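Local structure of aminopeptidase (Aneurinibacillus sp. AM-1, 5IB9) at residues E83-S91 against T155-A166. The protein probably acts as a zinc-dependent metalloexopeptidase of family M28 that removes amino acids from the N-termini of peptides, and carries an added protease-associated domain. Residues are numbered along the deposited sequence; the frame is centred on the assembly and turned at random.
Sequences EAFTYSPNS and TLGGSDASFVAA
Thr-155 pairs with Thr-86 in a single beta bridge, and its OG1 lies 3.5 Å from Thr-86 CB while accepting from Gly-157 N in an ST turn. Leu-156 N gives a nearly straight hydrogen bond of 3.0 Å to Thr-86 O, in the carbonyl plane, and its CD2 packs against Phe-85 CB, the side chains crossing at about a right angle. The backbone next runs over one face of the Tyr-87 ring: Gly-158 CA sits 3.7 Å from the ring centroid in a CH-pi contact, followed by Ser-159 N nearer the rim. With an alanine in place of Tyr-87, the ring is gone and Glu-63 O loses its phenol donor, which would probably leave this backbone free to shift. A water joins Tyr-87 O to Asp-160 N. At the end of the type I turn from Asp-160 to Phe-163, Phe-163 CB meets Pro-89 CG at 3.5 Å. The Ala-165 methyl lies beside Pro-89 O and Ser-91 OG, a hydroxyl hydrogen-bonded to Val-191 O. Ser-88 OG, anti to its backbone N (chi1 177°), receives Ala-166 N at 2.9 Å and donates to Pro-89 O, whereas Ala-166 O takes Phe-85 N at 3.1 Å. With the Thr-155 side chain about 7 Å from the inhibitor at the zinc site, these bonds join a type II turn, Phe-85 to Ser-88, to the loop entering strand 165-169 of the protease-associated (PA) domain.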
loop_
_atom_site.group_PDB
_atom_site.type_symbol
_atom_site.label_atom_id
_atom_site.label_comp_id
_atom_site.label_asym_id
_atom_site.label_seq_id
_atom_site.Cartn_x
_atom_site.Cartn_y
_atom_site.Cartn_z
ATOM N N GLU A 83 -21.573 -19.740 -9.630
ATOM C CA GLU A 83 -21.251 -18.374 -9.147
ATOM C C GLU A 83 -19.741 -18.073 -9.295
ATOM O O GLU A 83 -18.930 -18.652 -8.535
ATOM C CB GLU A 83 -21.636 -18.226 -7.646
ATOM C CG GLU A 83 -23.156 -18.387 -7.313
ATOM C CD GLU A 83 -24.007 -17.190 -7.777
ATOM O OE1 GLU A 83 -24.031 -16.175 -7.045
ATOM O OE2 GLU A 83 -24.655 -17.267 -8.860
ATOM N N ALA A 84 -19.372 -17.175 -10.227
ATOM C CA ALA A 84 -17.975 -16.666 -10.321
ATOM C C ALA A 84 -17.498 -16.037 -9.017
ATOM O O ALA A 84 -18.201 -15.212 -8.387
ATOM C CB ALA A 84 -17.819 -15.670 -11.454
ATOM N N PHE A 85 -16.287 -16.380 -8.609
ATOM C CA PHE A 85 -15.723 -15.768 -7.436
ATOM C C PHE A 85 -15.338 -14.327 -7.854
ATOM O O PHE A 85 -15.025 -14.081 -9.033
ATOM C CB PHE A 85 -14.471 -16.522 -6.953
ATOM C CG PHE A 85 -14.777 -17.747 -6.112
ATOM C CD1 PHE A 85 -14.940 -19.000 -6.723
ATOM C CD2 PHE A 85 -14.877 -17.672 -4.717
ATOM C CE1 PHE A 85 -15.221 -20.138 -5.949
ATOM C CE2 PHE A 85 -15.172 -18.813 -3.934
ATOM C CZ PHE A 85 -15.333 -20.055 -4.565
ATOM N N THR A 86 -15.380 -13.383 -6.898
ATOM C CA THR A 86 -14.982 -12.006 -7.219
ATOM C C THR A 86 -13.491 -12.015 -7.518
ATOM O O THR A 86 -12.735 -12.647 -6.802
ATOM C CB THR A 86 -15.260 -11.070 -6.025
ATOM O OG1 THR A 86 -16.664 -11.050 -5.780
ATOM C CG2 THR A 86 -14.806 -9.640 -6.364
ATOM N N TYR A 87 -13.094 -11.338 -8.599
ATOM C CA TYR A 87 -11.739 -11.331 -9.144
ATOM C C TYR A 87 -11.397 -12.557 -9.998
ATOM O O TYR A 87 -10.236 -12.738 -10.420
ATOM C CB TYR A 87 -10.653 -11.079 -8.103
ATOM C CG TYR A 87 -10.801 -9.697 -7.468
ATOM C CD1 TYR A 87 -11.311 -9.568 -6.185
ATOM C CD2 TYR A 87 -10.442 -8.557 -8.181
ATOM C CE1 TYR A 87 -11.480 -8.301 -5.600
ATOM C CE2 TYR A 87 -10.595 -7.299 -7.614
ATOM C CZ TYR A 87 -11.111 -7.185 -6.355
ATOM O OH TYR A 87 -11.246 -5.921 -5.829
ATOM N N SER A 88 -12.420 -13.348 -10.298
ATOM C CA SER A 88 -12.168 -14.442 -11.253
ATOM C C SER A 88 -11.763 -13.927 -12.636
ATOM O O SER A 88 -12.437 -13.066 -13.185
ATOM C CB SER A 88 -13.406 -15.364 -11.366
ATOM O OG SER A 88 -13.152 -16.374 -12.350
ATOM N N PRO A 89 -10.705 -14.486 -13.227
ATOM C CA PRO A 89 -10.351 -14.280 -14.601
ATOM C C PRO A 89 -11.490 -14.813 -15.528
ATOM O O PRO A 89 -12.361 -15.566 -15.059
ATOM C CB PRO A 89 -9.063 -15.070 -14.728
ATOM C CG PRO A 89 -8.541 -15.235 -13.314
ATOM C CD PRO A 89 -9.736 -15.339 -12.518
ATOM N N ASN A 90 -11.534 -14.343 -16.775
ATOM C CA ASN A 90 -12.384 -15.012 -17.793
ATOM C C ASN A 90 -11.755 -16.342 -18.247
ATOM O O ASN A 90 -10.558 -16.561 -18.126
ATOM C CB ASN A 90 -12.609 -14.106 -19.009
ATOM C CG ASN A 90 -13.166 -12.757 -18.641
ATOM O OD1 ASN A 90 -12.476 -11.703 -18.819
ATOM N ND2 ASN A 90 -14.405 -12.738 -18.146
ATOM N N SER A 91 -12.598 -17.214 -18.798
ATOM C CA SER A 91 -12.140 -18.456 -19.445
ATOM C C SER A 91 -13.231 -19.004 -20.381
ATOM O O SER A 91 -14.405 -18.596 -20.354
ATOM C CB SER A 91 -11.820 -19.544 -18.403
ATOM O OG SER A 91 -13.017 -19.912 -17.776
ATOM N N THR A 155 -14.791 -14.547 -2.686
ATOM C CA THR A 155 -13.821 -13.706 -3.336
ATOM C C THR A 155 -12.393 -14.261 -3.273
ATOM O O THR A 155 -11.964 -14.877 -2.297
ATOM C CB THR A 155 -13.894 -12.230 -2.724
ATOM O OG1 THR A 155 -12.923 -11.372 -3.371
ATOM C CG2 THR A 155 -13.698 -12.284 -1.191
ATOM N N LEU A 156 -11.636 -13.986 -4.316
ATOM C CA LEU A 156 -10.250 -14.347 -4.358
ATOM C C LEU A 156 -9.457 -13.217 -3.718
ATOM O O LEU A 156 -8.219 -13.247 -3.661
ATOM C CB LEU A 156 -9.831 -14.625 -5.800
ATOM C CG LEU A 156 -10.754 -15.652 -6.497
ATOM C CD1 LEU A 156 -10.109 -15.888 -7.823
ATOM C CD2 LEU A 156 -10.867 -16.944 -5.689
ATOM N N GLY A 157 -10.203 -12.220 -3.251
ATOM C CA GLY A 157 -9.647 -11.191 -2.327
ATOM C C GLY A 157 -9.164 -9.942 -3.043
ATOM O O GLY A 157 -9.370 -8.812 -2.566
ATOM N N GLY A 158 -8.514 -10.144 -4.173
ATOM C CA GLY A 158 -7.944 -9.077 -4.926
ATOM C C GLY A 158 -7.559 -9.543 -6.291
ATOM O O GLY A 158 -7.566 -10.750 -6.602
ATOM N N SER A 159 -7.261 -8.571 -7.127
ATOM C CA SER A 159 -6.813 -8.817 -8.482
ATOM C C SER A 159 -5.587 -9.680 -8.418
ATOM O O SER A 159 -4.756 -9.527 -7.506
ATOM C CB SER A 159 -6.487 -7.479 -9.175
ATOM O OG SER A 159 -5.809 -6.551 -8.299
ATOM N N ASP A 160 -5.446 -10.613 -9.341
ATOM C CA ASP A 160 -4.240 -11.442 -9.365
ATOM C C ASP A 160 -4.146 -12.309 -10.610
ATOM O O ASP A 160 -5.007 -13.165 -10.851
ATOM C CB ASP A 160 -4.101 -12.306 -8.095
ATOM C CG ASP A 160 -2.758 -13.045 -8.027
ATOM O OD1 ASP A 160 -2.031 -13.035 -9.047
ATOM O OD2 ASP A 160 -2.416 -13.626 -6.959
ATOM N N ALA A 161 -3.080 -12.112 -11.389
ATOM C CA ALA A 161 -2.958 -12.766 -12.690
ATOM C C ALA A 161 -2.374 -14.174 -12.574
ATOM O O ALA A 161 -2.209 -14.894 -13.571
ATOM C CB ALA A 161 -2.154 -11.895 -13.678
ATOM N N SER A 162 -2.095 -14.580 -11.342
ATOM C CA SER A 162 -1.777 -15.980 -11.093
ATOM C C SER A 162 -3.041 -16.826 -11.168
ATOM O O SER A 162 -2.962 -18.036 -11.425
ATOM C CB SER A 162 -1.160 -16.160 -9.739
ATOM O OG SER A 162 -0.309 -15.060 -9.555
ATOM N N PHE A 163 -4.182 -16.192 -10.937
ATOM C CA PHE A 163 -5.467 -16.930 -10.973
ATOM C C PHE A 163 -5.876 -17.500 -12.345
ATOM O O PHE A 163 -5.383 -17.122 -13.430
ATOM C CB PHE A 163 -6.608 -16.066 -10.466
ATOM C CG PHE A 163 -6.479 -15.566 -9.037
ATOM C CD1 PHE A 163 -5.872 -16.312 -8.022
ATOM C CD2 PHE A 163 -7.073 -14.346 -8.713
ATOM C CE1 PHE A 163 -5.846 -15.820 -6.706
ATOM C CE2 PHE A 163 -7.049 -13.859 -7.406
ATOM C CZ PHE A 163 -6.420 -14.604 -6.415
ATOM N N VAL A 164 -6.810 -18.452 -12.289
ATOM C CA VAL A 164 -7.525 -18.839 -13.523
ATOM C C VAL A 164 -8.942 -18.780 -13.104
ATOM O O VAL A 164 -9.214 -18.641 -11.926
ATOM C CB VAL A 164 -7.180 -20.265 -14.059
ATOM C CG1 VAL A 164 -5.739 -20.314 -14.518
ATOM C CG2 VAL A 164 -7.491 -21.335 -13.004
ATOM N N ALA A 165 -9.883 -18.896 -14.055
ATOM C CA ALA A 165 -11.281 -18.731 -13.712
ATOM C C ALA A 165 -11.683 -19.656 -12.561
ATOM O O ALA A 165 -11.237 -20.815 -12.500
ATOM C CB ALA A 165 -12.173 -18.963 -14.978
ATOM N N ALA A 166 -12.524 -19.163 -11.655
ATOM C CA ALA A 166 -12.903 -19.885 -10.475
ATOM C C ALA A 166 -14.384 -19.674 -10.275
ATOM O O ALA A 166 -14.848 -18.519 -10.286
ATOM C CB ALA A 166 -12.119 -19.359 -9.270
HETATM O O HOH W 1 -8.072 -11.172 -10.692
HETATM O O HOH W 2 -8.146 -18.201 -16.765
HETATM O O HOH W 3 -9.346 -18.107 -16.516
#